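PDB 1VKE: carboxymuconolactone decarboxylase family protein from Thermotoga maritima, which probably acts as a peroxiredoxin-type oxidoreductase of the AhpD-like clan, with a possible part in the antioxidative response. Local coordinates for residues 79-93 and 117-131. Sequence-based numbering, arbitrary orientation. Where two conformers were deposited one is given.
Sequences LVRCVQEGASDEEIF and FLEELREMEKNGETI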
loop_
_atom_site.group_PDB
_atom_site.type_symbol
_atom_site.label_atom_id
_atom_site.label_comp_id
_atom_site.label_asym_id
_atom_site.label_seq_id
_atom_site.Cartn_x
_atom_site.Cartn_y
_atom_site.Cartn_z
ATOM N N LEU E 79 -6.205 1.903 -19.303
ATOM C CA LEU E 79 -6.012 2.934 -20.323
ATOM C C LEU E 79 -6.426 2.394 -21.667
ATOM O O LEU E 79 -7.094 3.082 -22.456
ATOM C CB LEU E 79 -4.546 3.412 -20.417
ATOM C CG LEU E 79 -4.126 4.476 -19.405
ATOM C CD1 LEU E 79 -2.602 4.702 -19.437
ATOM C CD2 LEU E 79 -4.885 5.803 -19.625
ATOM N N VAL E 80 -6.001 1.178 -22.005
ATOM C CA VAL E 80 -6.449 0.612 -23.306
ATOM C C VAL E 80 -7.984 0.622 -23.394
ATOM O O VAL E 80 -8.574 1.037 -24.395
ATOM C CB VAL E 80 -5.888 -0.817 -23.539
ATOM C CG1 VAL E 80 -6.445 -1.451 -24.773
ATOM C CG2 VAL E 80 -4.382 -0.764 -23.598
ATOM N N ARG E 81 -8.630 0.119 -22.336
ATOM C CA ARG E 81 -10.085 -0.012 -22.369
ATOM C C ARG E 81 -10.731 1.368 -22.440
ATOM O O ARG E 81 -11.734 1.562 -23.160
ATOM C CB ARG E 81 -10.548 -0.694 -21.086
ATOM C CG ARG E 81 -10.158 -2.137 -20.980
ATOM C CD ARG E 81 -10.940 -3.025 -21.926
ATOM N NE ARG E 81 -12.385 -2.881 -21.658
ATOM C CZ ARG E 81 -13.291 -2.397 -22.514
ATOM N NH1 ARG E 81 -12.957 -2.051 -23.746
ATOM N NH2 ARG E 81 -14.556 -2.301 -22.130
ATOM N N CYS E 82 -10.192 2.350 -21.697
ATOM C CA CYS E 82 -10.751 3.728 -21.755
ATOM C C CYS E 82 -10.671 4.286 -23.193
ATOM O O CYS E 82 -11.620 4.874 -23.723
ATOM C CB CYS E 82 -10.009 4.672 -20.838
ATOM S SG CYS E 82 -10.384 4.388 -19.056
ATOM N N VAL E 83 -9.525 4.122 -23.803
ATOM C CA VAL E 83 -9.362 4.564 -25.209
ATOM C C VAL E 83 -10.330 3.847 -26.153
ATOM O O VAL E 83 -11.037 4.481 -26.984
ATOM C CB VAL E 83 -7.886 4.376 -25.668
ATOM C CG1 VAL E 83 -7.708 4.543 -27.170
ATOM C CG2 VAL E 83 -6.994 5.357 -24.901
ATOM N N GLN E 84 -10.412 2.528 -26.005
ATOM C CA GLN E 84 -11.342 1.716 -26.823
ATOM C C GLN E 84 -12.791 2.171 -26.689
ATOM O O GLN E 84 -13.543 2.143 -27.652
ATOM C CB GLN E 84 -11.246 0.229 -26.468
ATOM C CG GLN E 84 -9.923 -0.431 -26.895
ATOM C CD GLN E 84 -9.812 -1.900 -26.492
ATOM O OE1 GLN E 84 -10.307 -2.299 -25.437
ATOM N NE2 GLN E 84 -9.170 -2.708 -27.345
ATOM N N GLU E 85 -13.167 2.582 -25.489
ATOM C CA GLU E 85 -14.519 3.022 -25.186
ATOM C C GLU E 85 -14.737 4.513 -25.437
ATOM O O GLU E 85 -15.785 5.061 -25.075
ATOM C CB GLU E 85 -14.875 2.672 -23.745
ATOM C CG GLU E 85 -14.943 1.197 -23.443
ATOM C CD GLU E 85 -16.041 0.456 -24.208
ATOM O OE1 GLU E 85 -17.031 1.088 -24.660
ATOM O OE2 GLU E 85 -15.897 -0.773 -24.327
ATOM N N GLY E 86 -13.772 5.165 -26.083
ATOM C CA GLY E 86 -13.976 6.521 -26.598
ATOM C C GLY E 86 -13.725 7.617 -25.578
ATOM O O GLY E 86 -14.147 8.751 -25.779
ATOM N N ALA E 87 -13.030 7.303 -24.481
ATOM C CA ALA E 87 -12.674 8.354 -23.535
ATOM C C ALA E 87 -11.709 9.337 -24.174
ATOM O O ALA E 87 -10.830 8.916 -24.920
ATOM C CB ALA E 87 -12.062 7.790 -22.270
ATOM N N SER E 88 -11.875 10.620 -23.865
ATOM C CA SER E 88 -10.941 11.671 -24.333
ATOM C C SER E 88 -9.764 11.816 -23.403
ATOM O O SER E 88 -9.832 11.431 -22.231
ATOM C CB SER E 88 -11.656 13.012 -24.423
ATOM O OG SER E 88 -11.968 13.510 -23.131
ATOM N N ASP E 89 -8.667 12.404 -23.896
ATOM C CA ASP E 89 -7.515 12.702 -23.014
ATOM C C ASP E 89 -7.931 13.584 -21.840
ATOM O O ASP E 89 -7.469 13.318 -20.717
ATOM C CB ASP E 89 -6.351 13.372 -23.749
ATOM C CG ASP E 89 -5.598 12.407 -24.674
ATOM O OD1 ASP E 89 -5.913 11.191 -24.692
ATOM O OD2 ASP E 89 -4.635 12.777 -25.396
ATOM N N GLU E 90 -8.811 14.560 -22.094
ATOM C CA GLU E 90 -9.318 15.406 -21.016
ATOM C C GLU E 90 -10.029 14.598 -19.893
ATOM O O GLU E 90 -9.816 14.846 -18.702
ATOM C CB GLU E 90 -10.228 16.517 -21.542
ATOM C CG GLU E 90 -10.547 17.542 -20.463
ATOM C CD GLU E 90 -11.088 18.868 -21.019
ATOM O OE1 GLU E 90 -11.142 19.040 -22.268
ATOM O OE2 GLU E 90 -11.474 19.742 -20.193
ATOM N N GLU E 91 -10.887 13.654 -20.291
ATOM C CA GLU E 91 -11.594 12.821 -19.327
ATOM C C GLU E 91 -10.595 11.982 -18.545
ATOM O O GLU E 91 -10.636 11.925 -17.307
ATOM C CB GLU E 91 -12.603 11.892 -20.036
ATOM C CG GLU E 91 -13.830 12.614 -20.595
ATOM C CD GLU E 91 -14.736 11.710 -21.424
ATOM O OE1 GLU E 91 -14.223 10.930 -22.269
ATOM O OE2 GLU E 91 -15.967 11.823 -21.280
ATOM N N ILE E 92 -9.660 11.361 -19.255
ATOM C CA ILE E 92 -8.607 10.575 -18.595
ATOM C C ILE E 92 -7.771 11.421 -17.629
ATOM O O ILE E 92 -7.531 10.987 -16.496
ATOM C CB ILE E 92 -7.716 9.881 -19.659
ATOM C CG1 ILE E 92 -8.549 8.819 -20.371
ATOM C CG2 ILE E 92 -6.469 9.282 -19.020
ATOM C CD1 ILE E 92 -7.896 8.290 -21.672
ATOM N N PHE E 93 -7.388 12.630 -18.033
ATOM C CA PHE E 93 -6.583 13.486 -17.145
ATOM C C PHE E 93 -7.366 13.948 -15.923
ATOM O O PHE E 93 -6.807 13.994 -14.835
ATOM C CB PHE E 93 -5.984 14.691 -17.870
ATOM C CG PHE E 93 -5.050 14.359 -19.011
ATOM C CD1 PHE E 93 -4.250 13.253 -19.011
ATOM C CD2 PHE E 93 -4.966 15.226 -20.089
ATOM C CE1 PHE E 93 -3.399 12.992 -20.090
ATOM C CE2 PHE E 93 -4.106 14.969 -21.159
ATOM C CZ PHE E 93 -3.322 13.845 -21.143
ATOM N N PHE E 117 2.210 6.002 -22.001
ATOM C CA PHE E 117 1.481 4.932 -22.608
ATOM C C PHE E 117 0.285 5.449 -23.378
ATOM O O PHE E 117 0.031 5.009 -24.495
ATOM C CB PHE E 117 1.036 3.942 -21.559
ATOM C CG PHE E 117 0.510 2.680 -22.127
ATOM C CD1 PHE E 117 1.323 1.852 -22.891
ATOM C CD2 PHE E 117 -0.801 2.322 -21.944
ATOM C CE1 PHE E 117 0.826 0.673 -23.444
ATOM C CE2 PHE E 117 -1.303 1.134 -22.478
ATOM C CZ PHE E 117 -0.492 0.312 -23.222
ATOM N N LEU E 118 -0.434 6.406 -22.807
ATOM C CA LEU E 118 -1.564 7.019 -23.514
ATOM C C LEU E 118 -1.080 7.639 -24.833
ATOM O O LEU E 118 -1.733 7.498 -25.883
ATOM C CB LEU E 118 -2.222 8.056 -22.641
ATOM C CG LEU E 118 -3.401 8.830 -23.229
ATOM C CD1 LEU E 118 -4.513 7.892 -23.630
ATOM C CD2 LEU E 118 -3.896 9.874 -22.255
ATOM N N GLU E 119 0.081 8.280 -24.795
ATOM C CA GLU E 119 0.642 8.875 -26.039
ATOM C C GLU E 119 0.898 7.809 -27.078
ATOM O O GLU E 119 0.617 8.033 -28.293
ATOM C CB GLU E 119 1.865 9.710 -25.721
ATOM C CG GLU E 119 1.398 11.017 -25.114
ATOM C CD GLU E 119 2.506 11.904 -24.581
ATOM O OE1 GLU E 119 3.686 11.515 -24.669
ATOM O OE2 GLU E 119 2.162 13.002 -24.063
ATOM N N GLU E 120 1.412 6.657 -26.649
ATOM C CA GLU E 120 1.626 5.532 -27.563
ATOM C C GLU E 120 0.310 5.056 -28.194
ATOM O O GLU E 120 0.245 4.818 -29.418
ATOM C CB GLU E 120 2.299 4.370 -26.825
ATOM C CG GLU E 120 2.712 3.219 -27.722
ATOM C CD GLU E 120 3.360 2.068 -26.938
ATOM O OE1 GLU E 120 3.820 2.308 -25.774
ATOM O OE2 GLU E 120 3.398 0.937 -27.493
ATOM N N LEU E 121 -0.745 4.948 -27.381
ATOM C CA LEU E 121 -2.058 4.543 -27.892
ATOM C C LEU E 121 -2.610 5.575 -28.898
ATOM O O LEU E 121 -3.177 5.203 -29.912
ATOM C CB LEU E 121 -3.065 4.378 -26.749
ATOM C CG LEU E 121 -2.691 3.285 -25.738
ATOM C CD1 LEU E 121 -3.664 3.277 -24.581
ATOM C CD2 LEU E 121 -2.627 1.932 -26.399
ATOM N N ARG E 122 -2.467 6.852 -28.587
ATOM C CA ARG E 122 -2.942 7.925 -29.508
ATOM C C ARG E 122 -2.183 7.901 -30.834
ATOM O O ARG E 122 -2.770 8.161 -31.888
ATOM C CB ARG E 122 -2.887 9.311 -28.867
ATOM C CG ARG E 122 -3.878 9.502 -27.687
ATOM C CD ARG E 122 -5.316 9.184 -28.015
ATOM N NE ARG E 122 -6.178 9.484 -26.872
ATOM C CZ ARG E 122 -7.420 9.048 -26.719
ATOM N NH1 ARG E 122 -7.991 8.294 -27.633
ATOM N NH2 ARG E 122 -8.078 9.386 -25.618
ATOM N N GLU E 123 -0.894 7.547 -30.778
ATOM C CA GLU E 123 -0.101 7.423 -32.010
ATOM C C GLU E 123 -0.582 6.209 -32.858
ATOM O O GLU E 123 -0.732 6.332 -34.076
ATOM C CB GLU E 123 1.385 7.382 -31.655
ATOM C CG GLU E 123 2.358 7.162 -32.809
ATOM C CD GLU E 123 2.598 8.412 -33.646
ATOM O OE1 GLU E 123 2.093 9.517 -33.263
ATOM O OE2 GLU E 123 3.303 8.298 -34.703
ATOM N N MET E 124 -0.866 5.076 -32.194
ATOM C CA MET E 124 -1.508 3.943 -32.871
ATOM C C MET E 124 -2.815 4.396 -33.530
ATOM O O MET E 124 -3.093 4.098 -34.688
ATOM C CB MET E 124 -1.783 2.790 -31.916
ATOM C CG MET E 124 -0.531 2.165 -31.466
ATOM S SD MET E 124 -0.789 0.821 -30.280
ATOM C CE MET E 124 -1.457 -0.469 -31.305
ATOM N N GLU E 125 -3.668 5.069 -32.778
ATOM C CA GLU E 125 -4.924 5.556 -33.330
ATOM C C GLU E 125 -4.725 6.472 -34.546
ATOM O O GLU E 125 -5.366 6.317 -35.595
ATOM C CB GLU E 125 -5.601 6.348 -32.237
ATOM C CG GLU E 125 -7.035 6.731 -32.412
ATOM C CD GLU E 125 -7.616 6.949 -31.013
ATOM O OE1 GLU E 125 -7.092 7.833 -30.330
ATOM O OE2 GLU E 125 -8.500 6.188 -30.563
ATOM N N LYS E 126 -3.840 7.445 -34.404
ATOM C CA LYS E 126 -3.507 8.321 -35.537
ATOM C C LYS E 126 -3.121 7.515 -36.786
ATOM O O LYS E 126 -3.474 7.846 -37.937
ATOM C CB LYS E 126 -2.336 9.238 -35.119
ATOM C CG LYS E 126 -1.877 10.227 -36.205
ATOM C CD LYS E 126 -0.633 10.974 -35.761
ATOM C CE LYS E 126 0.579 10.045 -35.826
ATOM N NZ LYS E 126 1.883 10.745 -35.586
ATOM N N ASN E 127 -2.299 6.487 -36.546
ATOM C CA ASN E 127 -1.720 5.616 -37.609
ATOM C C ASN E 127 -2.648 4.518 -38.108
ATOM O O ASN E 127 -2.296 3.764 -39.021
ATOM C CB ASN E 127 -0.401 4.986 -37.146
ATOM C CG ASN E 127 0.745 5.975 -37.113
ATOM O OD1 ASN E 127 0.846 6.857 -37.963
ATOM N ND2 ASN E 127 1.647 5.800 -36.159
ATOM N N GLY E 128 -3.844 4.451 -37.555
ATOM C CA GLY E 128 -4.850 3.494 -38.029
ATOM C C GLY E 128 -4.519 2.074 -37.593
ATOM O O GLY E 128 -4.952 1.110 -38.225
ATOM N N GLU E 129 -3.742 1.935 -36.527
ATOM C CA GLU E 129 -3.296 0.617 -36.042
ATOM C C GLU E 129 -4.280 0.153 -34.973
ATOM O O GLU E 129 -4.572 0.880 -34.019
ATOM C CB GLU E 129 -1.865 0.713 -35.517
ATOM C CG GLU E 129 -0.901 1.097 -36.627
ATOM C CD GLU E 129 0.446 1.664 -36.212
ATOM O OE1 GLU E 129 0.722 1.831 -35.001
ATOM O OE2 GLU E 129 1.237 1.971 -37.159
ATOM N N THR E 130 -4.790 -1.066 -35.138
ATOM C CA THR E 130 -5.815 -1.613 -34.246
ATOM C C THR E 130 -5.272 -1.729 -32.852
ATOM O O THR E 130 -4.187 -2.278 -32.637
ATOM C CB THR E 130 -6.250 -3.031 -34.694
ATOM O OG1 THR E 130 -6.821 -2.993 -36.018
ATOM C CG2 THR E 130 -7.361 -3.576 -33.779
ATOM N N ILE E 131 -6.052 -1.215 -31.912
ATOM C CA ILE E 131 -5.756 -1.372 -30.503
ATOM C C ILE E 131 -6.572 -2.559 -29.982
ATOM O O ILE E 131 -7.810 -2.482 -29.892
ATOM C CB ILE E 131 -6.083 -0.086 -29.742
ATOM C CG1 ILE E 131 -5.111 1.037 -30.160
ATOM C CG2 ILE E 131 -5.923 -0.304 -28.255
ATOM C CD1 ILE E 131 -5.673 2.392 -29.988
HETATM O O HOH W 1 -10.705 7.228 -27.156
#
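A bend at chi2 (-54°) swings the Arg122 chain out from helix 108-127 to the turn at Ala87 and the start of helix 89-103, while Leu118, its CG anti to the backbone N (chi1 178°), sets CD1 between Val83 and Ile92 and CD2 against Asp89 and Phe93. The Arg122 grip on Asp89 is side-on: NE (2.8 Å) and NH2 (3.0 Å) both meet OD1 from one face of the carboxylate. Arg122 NH2 also donates to Ala87 O at 2.9 Å, and NH1 of the same side chain bonds Glu125 OE1 and a water that donates to Val83 O and Ala87 O. With these partners round its edge and Val83 CG2 over one face, the rotation of the guanidinium is fixed. An alanine in place of Arg122 would probably leave Asp89 and Glu125 without their shared cation and the Ala87 carbonyl short of a donor. Next to this network, Leu118 is a knob among Val83, Asp89, Ile92 and Phe93, and Val83 fits between Leu118, Leu121, Arg122 and Glu125. Farther along, Gln84 NE2 donates to Ile131 O (2.9 Å) from above the carbonyl plane. Helix 108-127 thus packs against helices 72-84 and 89-103 by knobs-into-holes, with Arg122 reaching across to the turn between them, within the all-helical AhpD-like fold.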